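Local structure of acetylxylan esterase / glucomannan deacetylase (Cellvibrio japonicus, 2W9X) at residues Tyr48-Ser51 with Tyr56-Thr59; Phe77-Ile80 with Pro86-Ile89; Val109-Leu114 with Gly122-Phe127; Asp191-Ala196 with Gln228-Lys233. The protein removes acetyl groups from plant cell wall polysaccharides, deacetylating xylan and, with a large preference, glucomannan. All coordinates share one frame; numbering follows the deposited sequence.

Overall arrangement
From the N terminus, interaction 1 comes first: across four intervening residues it sets strand 47-50 of one antiparallel sheet against strand 56-62 of the other. Interaction 2 follows, closing the hairpin of strands 76-81 and 87-93 within a single sheet. Interaction 3 then spans a seven-residue connection and, like interaction 1, packs the two sheets together; the centres of these two lie about 5 Å apart. Interaction 4 belongs to the esterase part and brings a loop against strand 191-196, the edge of the parallel sheet. All four run in series, none nested or crossed. Tyr56 and Arg110 reach Asp191 and Tyr192, joining the beta-sandwich to the esterase part.

Interaction 1 of 4, residues Tyr48-Ser51 with Tyr56-Thr59; sequences YTYS and YFET
Phe57 puts the end of its ring between Tyr48 and Tyr50, two alternate residues on the same face of strand 47-50, and the contact is entirely apolar. On the Tyr48 side it is the root of the side chain that touches: Tyr48 CB lies 3.6 Å from Phe57 CE1, with Tyr48 CG close behind. Tyr50 offers its ring instead, Tyr50 CD1 approaching to 3.8 Å from Phe57 CZ and sitting at the edge of the Phe57 ring, near its plane.

The aromatic pairings are both oblique. The centroids of the Tyr48 and Phe57 rings are 5.5 Å apart. Their planes meet at 56°. Between the centroids of the Tyr50 and Phe57 rings the distance is 5.7 Å, with a similar tilt of 60°, so the three form a compact aromatic cluster without parallel stacking. Tyr50 CG sits between its own backbone N and carbonyl carbon (chi1 41°), which lays the ring beside CZ of Phe57. The Tyr50 hydroxyl, beyond the apolar contact, is hydrogen-bonded to Asp72.

The cluster belongs to the interior of a beta-sandwich in the N-terminal part of this CE2 esterase. Strand 47-50 is paired with strand 122-128 in one sheet and strand 56-62 with strand 108-113 in the other; Phe124, Leu111 and Ile32 close in around Phe57.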
loop_
_atom_site.group_PDB
_atom_site.type_symbol
_atom_site.label_atom_id
_atom_site.label_comp_id
_atom_site.label_asym_id
_atom_site.label_seq_id
_atom_site.Cartn_x
_atom_site.Cartn_y
_atom_site.Cartn_z
ATOM N N TYR B 48 25.699 -7.878 27.745
ATOM C CA TYR B 48 24.663 -7.763 26.747
ATOM C C TYR B 48 24.415 -9.168 26.207
ATOM O O TYR B 48 25.291 -9.759 25.576
ATOM C CB TYR B 48 25.115 -6.804 25.636
ATOM C CG TYR B 48 25.679 -5.498 26.160
ATOM C CD1 TYR B 48 24.840 -4.426 26.489
ATOM C CD2 TYR B 48 27.051 -5.338 26.355
ATOM C CE1 TYR B 48 25.364 -3.220 26.990
ATOM C CE2 TYR B 48 27.577 -4.143 26.857
ATOM C CZ TYR B 48 26.731 -3.088 27.161
ATOM O OH TYR B 48 27.260 -1.909 27.663
ATOM N N THR B 49 23.244 -9.717 26.527
ATOM C CA THR B 49 22.816 -11.045 26.047
ATOM C C THR B 49 21.784 -10.891 24.916
ATOM O O THR B 49 20.867 -10.079 25.018
ATOM C CB THR B 49 22.270 -11.920 27.224
ATOM O OG1 THR B 49 23.250 -11.977 28.262
ATOM C CG2 THR B 49 21.956 -13.349 26.790
ATOM N N TYR B 50 21.953 -11.657 23.835
ATOM C CA TYR B 50 21.106 -11.538 22.630
ATOM C C TYR B 50 20.833 -12.897 21.975
ATOM O O TYR B 50 21.585 -13.846 22.175
ATOM C CB TYR B 50 21.772 -10.597 21.611
ATOM C CG TYR B 50 23.249 -10.835 21.539
ATOM C CD1 TYR B 50 24.132 -10.141 22.389
ATOM C CD2 TYR B 50 23.770 -11.812 20.681
ATOM C CE1 TYR B 50 25.505 -10.393 22.350
ATOM C CE2 TYR B 50 25.126 -12.072 20.635
ATOM C CZ TYR B 50 25.988 -11.365 21.473
ATOM O OH TYR B 50 27.328 -11.628 21.420
ATOM N N SER B 51 19.763 -12.989 21.181
ATOM C CA SER B 51 19.483 -14.213 20.401
ATOM C C SER B 51 18.798 -13.963 19.054
ATOM O O SER B 51 18.964 -14.754 18.111
ATOM C CB SER B 51 18.678 -15.225 21.217
ATOM O OG SER B 51 17.479 -14.636 21.666
ATOM N N TYR B 56 23.701 -5.596 16.793
ATOM C CA TYR B 56 24.968 -4.867 16.627
ATOM C C TYR B 56 25.299 -3.925 17.781
ATOM O O TYR B 56 24.405 -3.465 18.506
ATOM C CB TYR B 56 25.026 -4.116 15.282
ATOM C CG TYR B 56 23.932 -3.095 15.052
ATOM C CD1 TYR B 56 24.114 -1.756 15.413
ATOM C CD2 TYR B 56 22.721 -3.464 14.451
ATOM C CE1 TYR B 56 23.115 -0.810 15.196
ATOM C CE2 TYR B 56 21.714 -2.527 14.229
ATOM C CZ TYR B 56 21.915 -1.201 14.599
ATOM O OH TYR B 56 20.931 -0.268 14.374
ATOM N N PHE B 57 26.593 -3.649 17.932
ATOM C CA PHE B 57 27.127 -2.738 18.951
ATOM C C PHE B 57 28.098 -1.753 18.295
ATOM O O PHE B 57 28.958 -2.159 17.489
ATOM C CB PHE B 57 27.855 -3.522 20.049
ATOM C CG PHE B 57 27.019 -4.600 20.685
ATOM C CD1 PHE B 57 26.267 -4.332 21.834
ATOM C CD2 PHE B 57 26.995 -5.885 20.155
ATOM C CE1 PHE B 57 25.496 -5.325 22.422
ATOM C CE2 PHE B 57 26.219 -6.886 20.744
ATOM C CZ PHE B 57 25.472 -6.606 21.875
ATOM N N GLU B 58 27.950 -0.469 18.625
ATOM C CA GLU B 58 28.786 0.579 18.044
ATOM C C GLU B 58 29.474 1.396 19.120
ATOM O O GLU B 58 28.920 1.599 20.211
ATOM C CB GLU B 58 27.981 1.507 17.139
ATOM C CG GLU B 58 27.579 0.866 15.814
ATOM C CD GLU B 58 26.580 1.694 15.049
ATOM O OE1 GLU B 58 26.927 2.136 13.941
ATOM O OE2 GLU B 58 25.451 1.911 15.548
ATOM N N THR B 59 30.687 1.850 18.803
ATOM C CA THR B 59 31.413 2.798 19.656
ATOM C C THR B 59 32.318 3.742 18.849
ATOM O O THR B 59 32.574 3.509 17.659
ATOM C CB THR B 59 32.193 2.096 20.793
ATOM O OG1 THR B 59 32.518 3.063 21.791
ATOM C CG2 THR B 59 33.479 1.439 20.295
#

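Interaction 2 of 4, residues Phe77-Ile80 with Pro86-Ile89; sequences FRLI and PVVI
This is a beta hairpin: strands 76-81 and 87-93 run antiparallel, and residues 77-80 pair with 86-89 at the edge of one sheet of the CE2 beta-sandwich. Four backbone hydrogen bonds hold the ladder. Phe77 and Ile89 form a hydrogen-bonded pair, with Phe77 N to Ile89 O at 2.7 Å and Ile89 N to Phe77 O at 2.8 Å; Leu79 and Val87 form the next such pair, joined by Leu79 N to Val87 O and by Val87 N to Leu79 O. Between them Arg78 and Val88 make a non-hydrogen-bonded pair, where CA-H groups of Arg78 and Val88 lean on the carbonyl oxygens of Val87 and Phe77.

The face carrying Phe77, Leu79 and Ile89 is apolar and buried, with Val87 at its exposed rim. Ile89 CG1 leaves anti to its carbonyl carbon (chi1 -54°) and its chain runs on extended, carrying CD1 diagonally along the face to 3.7 Å from Leu79 CB. Val87 CG1 meets the same Leu79 CB at 3.8 Å. Phe70, Leu68 and Tyr97 of the facing sheet pack against this side.

The other face carries Arg78, whose extended chain lies alongside the exposed Pro86, both pointing the same way. Its charged end goes further, to a salt bridge from NE to Glu112 on strand 108-113, while its aliphatic part runs alongside the proline: Arg78 CD rests 3.8 Å from Pro86 CB.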
loop_
_atom_site.group_PDB
_atom_site.type_symbol
_atom_site.label_atom_id
_atom_site.label_comp_id
_atom_site.label_asym_id
_atom_site.label_seq_id
_atom_site.Cartn_x
_atom_site.Cartn_y
_atom_site.Cartn_z
ATOM N N PHE B 77 30.613 -13.270 13.838
ATOM C CA PHE B 77 30.450 -11.823 13.823
ATOM C C PHE B 77 31.313 -11.252 12.729
ATOM O O PHE B 77 32.297 -11.862 12.326
ATOM C CB PHE B 77 30.965 -11.188 15.135
ATOM C CG PHE B 77 30.207 -11.587 16.361
ATOM C CD1 PHE B 77 29.147 -10.807 16.822
ATOM C CD2 PHE B 77 30.571 -12.722 17.078
ATOM C CE1 PHE B 77 28.442 -11.164 17.974
ATOM C CE2 PHE B 77 29.883 -13.084 18.231
ATOM C CZ PHE B 77 28.818 -12.305 18.681
ATOM N N ARG B 78 30.966 -10.054 12.276
ATOM C CA ARG B 78 31.960 -9.226 11.619
ATOM C C ARG B 78 32.209 -7.925 12.390
ATOM O O ARG B 78 31.310 -7.390 13.067
ATOM C CB ARG B 78 31.651 -9.007 10.127
ATOM C CG ARG B 78 30.468 -8.123 9.833
ATOM C CD ARG B 78 30.067 -8.182 8.363
ATOM N NE ARG B 78 29.032 -7.175 8.111
ATOM C CZ ARG B 78 28.453 -6.942 6.943
ATOM N NH1 ARG B 78 27.542 -5.983 6.857
ATOM N NH2 ARG B 78 28.775 -7.656 5.870
ATOM N N LEU B 79 33.452 -7.458 12.309
ATOM C CA LEU B 79 33.879 -6.234 12.970
ATOM C C LEU B 79 34.257 -5.193 11.928
ATOM O O LEU B 79 35.095 -5.441 11.069
ATOM C CB LEU B 79 35.055 -6.520 13.912
ATOM C CG LEU B 79 35.690 -5.386 14.723
ATOM C CD1 LEU B 79 34.707 -4.846 15.738
ATOM C CD2 LEU B 79 36.932 -5.902 15.436
ATOM N N ILE B 80 33.630 -4.023 12.015
ATOM C CA ILE B 80 33.863 -2.963 11.047
ATOM C C ILE B 80 34.521 -1.756 11.722
ATOM O O ILE B 80 33.880 -1.040 12.500
ATOM C CB ILE B 80 32.552 -2.565 10.323
ATOM C CG1 ILE B 80 31.874 -3.808 9.724
ATOM C CG2 ILE B 80 32.821 -1.502 9.263
ATOM C CD1 ILE B 80 30.427 -3.593 9.260
ATOM N N PRO B 86 35.228 -5.512 6.508
ATOM C CA PRO B 86 34.869 -6.223 7.737
ATOM C C PRO B 86 35.812 -7.392 8.027
ATOM O O PRO B 86 36.239 -8.093 7.107
ATOM C CB PRO B 86 33.453 -6.753 7.442
ATOM C CG PRO B 86 32.976 -5.977 6.268
ATOM C CD PRO B 86 34.203 -5.702 5.466
ATOM N N VAL B 87 36.131 -7.596 9.298
ATOM C CA VAL B 87 36.940 -8.743 9.698
ATOM C C VAL B 87 36.054 -9.766 10.428
ATOM O O VAL B 87 35.273 -9.410 11.326
ATOM C CB VAL B 87 38.253 -8.305 10.468
ATOM C CG1 VAL B 87 37.944 -7.388 11.629
ATOM C CG2 VAL B 87 39.090 -9.499 10.915
ATOM N N VAL B 88 36.151 -11.025 10.001
ATOM C CA VAL B 88 35.338 -12.121 10.551
ATOM C C VAL B 88 35.826 -12.567 11.941
ATOM O O VAL B 88 37.017 -12.839 12.140
ATOM C CB VAL B 88 35.304 -13.343 9.585
ATOM C CG1 VAL B 88 34.567 -14.522 10.204
ATOM C CG2 VAL B 88 34.641 -12.965 8.277
ATOM N N ILE B 89 34.893 -12.637 12.893
ATOM C CA ILE B 89 35.158 -13.207 14.215
ATOM C C ILE B 89 34.206 -14.382 14.453
ATOM O O ILE B 89 33.001 -14.205 14.645
ATOM C CB ILE B 89 35.059 -12.151 15.328
ATOM C CG1 ILE B 89 35.973 -10.958 15.012
ATOM C CG2 ILE B 89 35.439 -12.756 16.671
ATOM C CD1 ILE B 89 35.601 -9.681 15.753
#

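Interaction 3 of 4, residues Val109-Leu114 with Gly122-Phe127; sequences VRLEKL and GRFLGF
Leu111 drives one methyl into the face of Phe124, and this is the tight part of the contact. Leu111 CD2 stands 3.8 Å from the Phe124 ring centroid, only 15° off the ring normal, a CH-pi contact with its nearest carbon, Phe124 CE1, at 3.7 Å. The two side chains come from opposite directions. The other face of the same ring is covered by the backbone: Gly126 N lies 3.5 Å above it, over the centre, so the phenyl group is sandwiched between a methyl and a peptide nitrogen. Phe124 CZ in turn sits over the middle of the Phe127 ring.

Strands 108-113 and 122-128 belong to different sheets of a beta-sandwich. The axes of residues 109-113 and 122-127 pass 10.2 Å apart, a separation bridged by side chains alone. Phe57, Leu68 and Phe70 fill in around them.

Toward Phe127 the fit is looser. Val109 CG1 comes to 4.1 Å from Phe127 CE1, crossing it at a slant, and Leu111 CB reaches Phe127 CZ at 4.3 Å.

On the side of strand 108-113 turned from this core the chemistry is ionic. Arg110 is partly exposed, and its NE forms a salt bridge with OE2 of the buried Glu112, modelled too short for its length to be taken literally. Glu58 takes Arg110 NH1, and Glu112 OE2 also has a salt bridge to Lys186.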
loop_
_atom_site.group_PDB
_atom_site.type_symbol
_atom_site.label_atom_id
_atom_site.label_comp_id
_atom_site.label_asym_id
_atom_site.label_seq_id
_atom_site.Cartn_x
_atom_site.Cartn_y
_atom_site.Cartn_z
ATOM N N VAL B 109 33.723 2.165 15.459
ATOM C CA VAL B 109 33.766 0.696 15.429
ATOM C C VAL B 109 32.366 0.076 15.565
ATOM O O VAL B 109 31.639 0.382 16.508
ATOM C CB VAL B 109 34.702 0.122 16.520
ATOM C CG1 VAL B 109 34.693 -1.399 16.501
ATOM C CG2 VAL B 109 36.131 0.648 16.353
ATOM N N ARG B 110 32.022 -0.805 14.625
ATOM C CA ARG B 110 30.722 -1.485 14.586
ATOM C C ARG B 110 30.916 -3.005 14.567
ATOM O O ARG B 110 31.572 -3.539 13.671
ATOM C CB ARG B 110 29.949 -1.036 13.337
ATOM C CG ARG B 110 28.528 -1.586 13.200
ATOM C CD ARG B 110 27.847 -0.996 11.979
ATOM N NE ARG B 110 26.512 -1.551 11.763
ATOM C CZ ARG B 110 25.372 -0.903 11.980
ATOM N NH1 ARG B 110 25.369 0.348 12.425
ATOM N NH2 ARG B 110 24.219 -1.508 11.732
ATOM N N LEU B 111 30.365 -3.687 15.570
ATOM C CA LEU B 111 30.395 -5.148 15.637
ATOM C C LEU B 111 29.008 -5.673 15.269
ATOM O O LEU B 111 28.004 -5.187 15.813
ATOM C CB LEU B 111 30.780 -5.604 17.051
ATOM C CG LEU B 111 30.571 -7.070 17.458
ATOM C CD1 LEU B 111 31.665 -7.976 16.900
ATOM C CD2 LEU B 111 30.471 -7.212 18.986
ATOM N N GLU B 112 28.945 -6.647 14.352
ATOM C CA GLU B 112 27.651 -7.201 13.910
ATOM C C GLU B 112 27.566 -8.722 14.022
ATOM O O GLU B 112 28.454 -9.437 13.570
ATOM C CB GLU B 112 27.346 -6.799 12.451
ATOM C CG GLU B 112 27.258 -5.287 12.205
ATOM C CD GLU B 112 27.084 -4.902 10.749
ATOM O OE1 GLU B 112 27.347 -5.719 9.831
ATOM O OE2 GLU B 112 26.677 -3.749 10.517
ATOM N N LYS B 113 26.472 -9.205 14.604
ATOM C CA LYS B 113 26.114 -10.626 14.566
ATOM C C LYS B 113 25.628 -10.997 13.148
ATOM O O LYS B 113 24.851 -10.264 12.530
ATOM C CB LYS B 113 25.039 -10.908 15.620
ATOM C CG LYS B 113 24.424 -12.298 15.631
ATOM C CD LYS B 113 23.041 -12.193 16.275
ATOM C CE LYS B 113 22.702 -13.360 17.177
ATOM N NZ LYS B 113 22.238 -14.548 16.439
ATOM N N LEU B 114 26.113 -12.131 12.643
ATOM C CA LEU B 114 25.808 -12.588 11.281
ATOM C C LEU B 114 24.846 -13.761 11.293
ATOM O O LEU B 114 23.983 -13.876 10.440
ATOM C CB LEU B 114 27.111 -13.035 10.595
ATOM C CG LEU B 114 28.001 -12.041 9.861
ATOM C CD1 LEU B 114 27.945 -10.648 10.398
ATOM C CD2 LEU B 114 29.429 -12.548 9.720
ATOM N N GLY B 122 23.966 -15.577 23.116
ATOM C CA GLY B 122 25.380 -15.197 23.219
ATOM C C GLY B 122 25.529 -13.936 24.046
ATOM O O GLY B 122 24.570 -13.181 24.202
ATOM N N ARG B 123 26.723 -13.702 24.585
ATOM C CA ARG B 123 26.967 -12.485 25.345
ATOM C C ARG B 123 28.139 -11.664 24.805
ATOM O O ARG B 123 29.192 -12.205 24.444
ATOM C CB ARG B 123 27.175 -12.798 26.835
ATOM C CG ARG B 123 26.225 -13.860 27.403
ATOM C CD ARG B 123 26.067 -13.757 28.913
ATOM N NE ARG B 123 27.246 -14.212 29.645
ATOM C CZ ARG B 123 28.234 -13.414 30.046
ATOM N NH1 ARG B 123 28.187 -12.123 29.757
ATOM N NH2 ARG B 123 29.276 -13.898 30.727
ATOM N N PHE B 124 27.932 -10.350 24.746
ATOM C CA PHE B 124 28.999 -9.388 24.500
ATOM C C PHE B 124 29.220 -8.604 25.788
ATOM O O PHE B 124 28.255 -8.145 26.414
ATOM C CB PHE B 124 28.623 -8.454 23.348
ATOM C CG PHE B 124 29.657 -7.403 23.032
ATOM C CD1 PHE B 124 30.959 -7.760 22.686
ATOM C CD2 PHE B 124 29.309 -6.053 23.026
ATOM C CE1 PHE B 124 31.907 -6.783 22.376
ATOM C CE2 PHE B 124 30.250 -5.070 22.703
ATOM C CZ PHE B 124 31.543 -5.438 22.373
ATOM N N LEU B 125 30.486 -8.456 26.173
ATOM C CA LEU B 125 30.854 -7.809 27.430
ATOM C C LEU B 125 31.477 -6.412 27.278
ATOM O O LEU B 125 31.998 -5.863 28.253
ATOM C CB LEU B 125 31.780 -8.721 28.252
ATOM C CG LEU B 125 31.243 -10.065 28.749
ATOM C CD1 LEU B 125 32.245 -10.737 29.680
ATOM C CD2 LEU B 125 29.955 -9.848 29.478
ATOM N N GLY B 126 31.446 -5.845 26.071
ATOM C CA GLY B 126 31.841 -4.444 25.883
ATOM C C GLY B 126 33.129 -4.133 25.140
ATOM O O GLY B 126 33.920 -5.031 24.813
ATOM N N PHE B 127 33.311 -2.829 24.881
ATOM C CA PHE B 127 34.498 -2.260 24.235
ATOM C C PHE B 127 35.427 -1.632 25.278
ATOM O O PHE B 127 35.072 -0.614 25.886
ATOM C CB PHE B 127 34.088 -1.164 23.241
ATOM C CG PHE B 127 33.223 -1.641 22.101
ATOM C CD1 PHE B 127 33.784 -2.296 21.007
ATOM C CD2 PHE B 127 31.852 -1.396 22.104
ATOM C CE1 PHE B 127 32.989 -2.726 19.945
ATOM C CE2 PHE B 127 31.048 -1.822 21.045
ATOM C CZ PHE B 127 31.620 -2.487 19.961
#

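Interaction 4 of 4, residues Asp191-Ala196 with Gln228-Lys233; sequences DYQINA and QLYHNK
Gln193 and Tyr230 reach for each other from opposite directions, and they alone carry this small contact. The glutamine leaves the strand with CG anti to its carbonyl carbon (chi1 -71°) and continues extended, which carries its amide across to the phenol end of the tyrosine. Tyr230 answers from the loop with chi1 -172°, its CG anti to the backbone N, so that the ring projects toward the strand. The amide plane and the ring plane stand 66° apart, and the amide meets the ring obliquely at the phenol end.

Asn232, two residues along the loop, holds the hydroxyl with an N-H...O bond: Asn232 ND2 donates to Tyr230 OH at 2.9 Å, nearly straight, with the hydroxyl in the plane of the Asn232 amide. Arg35 and Trp235 pack against Gln193, and Thr222 touches Tyr230.

Strand 191-196 is an outermost strand of the five-stranded parallel sheet, next to strand 144-149, and residues 228-233 lie in the long connection leading to strand 239-243. A five-stranded parallel sheet flanked by helices is the core of the SGNH (GDSL-like) hydrolase fold; here a loop of it touches the edge strand.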
loop_
_atom_site.group_PDB
_atom_site.type_symbol
_atom_site.label_atom_id
_atom_site.label_comp_id
_atom_site.label_asym_id
_atom_site.label_seq_id
_atom_site.Cartn_x
_atom_site.Cartn_y
_atom_site.Cartn_z
ATOM N N ASP B 191 18.467 2.947 12.580
ATOM C CA ASP B 191 18.692 1.803 13.442
ATOM C C ASP B 191 17.688 0.710 13.102
ATOM O O ASP B 191 16.609 0.991 12.568
ATOM C CB ASP B 191 18.629 2.211 14.918
ATOM C CG ASP B 191 19.906 2.868 15.378
ATOM O OD1 ASP B 191 20.997 2.270 15.209
ATOM O OD2 ASP B 191 19.818 3.996 15.891
ATOM N N TYR B 192 18.046 -0.545 13.351
ATOM C CA TYR B 192 17.152 -1.632 12.962
ATOM C C TYR B 192 17.112 -2.754 13.956
ATOM O O TYR B 192 18.095 -3.010 14.656
ATOM C CB TYR B 192 17.498 -2.195 11.562
ATOM C CG TYR B 192 18.936 -2.670 11.369
ATOM C CD1 TYR B 192 19.297 -4.002 11.592
ATOM C CD2 TYR B 192 19.927 -1.787 10.919
ATOM C CE1 TYR B 192 20.614 -4.436 11.402
ATOM C CE2 TYR B 192 21.237 -2.216 10.703
ATOM C CZ TYR B 192 21.573 -3.530 10.942
ATOM O OH TYR B 192 22.873 -3.921 10.736
ATOM N N GLN B 193 15.952 -3.405 14.004
ATOM C CA GLN B 193 15.759 -4.670 14.696
ATOM C C GLN B 193 15.255 -5.682 13.672
ATOM O O GLN B 193 14.369 -5.371 12.879
ATOM C CB GLN B 193 14.739 -4.515 15.835
ATOM C CG GLN B 193 15.259 -3.707 17.030
ATOM C CD GLN B 193 14.437 -3.939 18.297
ATOM O OE1 GLN B 193 14.744 -3.391 19.360
ATOM N NE2 GLN B 193 13.381 -4.748 18.185
ATOM N N ILE B 194 15.842 -6.879 13.682
ATOM C CA ILE B 194 15.438 -7.979 12.795
ATOM C C ILE B 194 14.871 -9.091 13.672
ATOM O O ILE B 194 15.575 -10.000 14.095
ATOM C CB ILE B 194 16.602 -8.516 11.908
ATOM C CG1 ILE B 194 17.386 -7.365 11.242
ATOM C CG2 ILE B 194 16.086 -9.542 10.883
ATOM C CD1 ILE B 194 16.573 -6.495 10.244
ATOM N N ASN B 195 13.580 -9.006 13.944
ATOM C CA ASN B 195 12.922 -10.001 14.771
ATOM C C ASN B 195 12.303 -11.077 13.892
ATOM O O ASN B 195 11.109 -11.064 13.585
ATOM C CB ASN B 195 11.918 -9.312 15.685
ATOM C CG ASN B 195 12.595 -8.341 16.622
ATOM O OD1 ASN B 195 13.669 -8.639 17.167
ATOM N ND2 ASN B 195 12.002 -7.165 16.795
ATOM N N ALA B 196 13.164 -11.989 13.465
ATOM C CA ALA B 196 12.799 -13.060 12.568
ATOM C C ALA B 196 13.376 -14.369 13.085
ATOM O O ALA B 196 14.394 -14.376 13.748
ATOM C CB ALA B 196 13.337 -12.770 11.158
ATOM N N GLN B 228 11.660 -13.148 29.737
ATOM C CA GLN B 228 11.520 -11.690 29.831
ATOM C C GLN B 228 10.882 -11.031 28.621
ATOM O O GLN B 228 11.316 -11.226 27.470
ATOM C CB GLN B 228 12.842 -10.996 30.185
ATOM C CG GLN B 228 14.050 -11.453 29.393
ATOM C CD GLN B 228 14.572 -12.804 29.856
ATOM O OE1 GLN B 228 14.860 -12.995 31.037
ATOM N NE2 GLN B 228 14.692 -13.749 28.923
ATOM N N LEU B 229 9.849 -10.244 28.901
ATOM C CA LEU B 229 9.182 -9.474 27.871
ATOM C C LEU B 229 10.080 -8.344 27.425
ATOM O O LEU B 229 10.735 -7.702 28.250
ATOM C CB LEU B 229 7.853 -8.911 28.380
ATOM C CG LEU B 229 6.705 -9.910 28.563
ATOM C CD1 LEU B 229 5.618 -9.336 29.468
ATOM C CD2 LEU B 229 6.145 -10.346 27.197
ATOM N N TYR B 230 10.108 -8.099 26.123
ATOM C CA TYR B 230 10.895 -6.996 25.606
ATOM C C TYR B 230 10.137 -5.679 25.738
ATOM O O TYR B 230 9.000 -5.559 25.282
ATOM C CB TYR B 230 11.353 -7.244 24.155
ATOM C CG TYR B 230 12.327 -6.190 23.679
ATOM C CD1 TYR B 230 13.649 -6.182 24.119
ATOM C CD2 TYR B 230 11.909 -5.175 22.822
ATOM C CE1 TYR B 230 14.534 -5.191 23.696
ATOM C CE2 TYR B 230 12.773 -4.184 22.404
ATOM C CZ TYR B 230 14.081 -4.195 22.830
ATOM O OH TYR B 230 14.926 -3.193 22.400
ATOM N N HIS B 231 10.763 -4.709 26.396
ATOM C CA HIS B 231 10.231 -3.361 26.458
ATOM C C HIS B 231 11.359 -2.377 26.208
ATOM O O HIS B 231 12.409 -2.444 26.857
ATOM C CB HIS B 231 9.559 -3.078 27.819
ATOM C CG HIS B 231 8.336 -3.905 28.075
ATOM N ND1 HIS B 231 7.272 -3.956 27.197
ATOM C CD2 HIS B 231 8.005 -4.714 29.111
ATOM C CE1 HIS B 231 6.340 -4.757 27.683
ATOM N NE2 HIS B 231 6.758 -5.227 28.844
ATOM N N ASN B 232 11.143 -1.469 25.262
ATOM C CA ASN B 232 12.108 -0.401 24.996
ATOM C C ASN B 232 11.404 0.876 24.551
ATOM O O ASN B 232 10.959 0.991 23.413
ATOM C CB ASN B 232 13.142 -0.850 23.959
ATOM C CG ASN B 232 14.357 0.060 23.905
ATOM O OD1 ASN B 232 14.345 1.183 24.417
ATOM N ND2 ASN B 232 15.411 -0.415 23.263
ATOM N N LYS B 233 11.307 1.835 25.464
ATOM C CA LYS B 233 10.544 3.056 25.221
ATOM C C LYS B 233 11.135 3.889 24.097
ATOM O O LYS B 233 10.420 4.646 23.443
#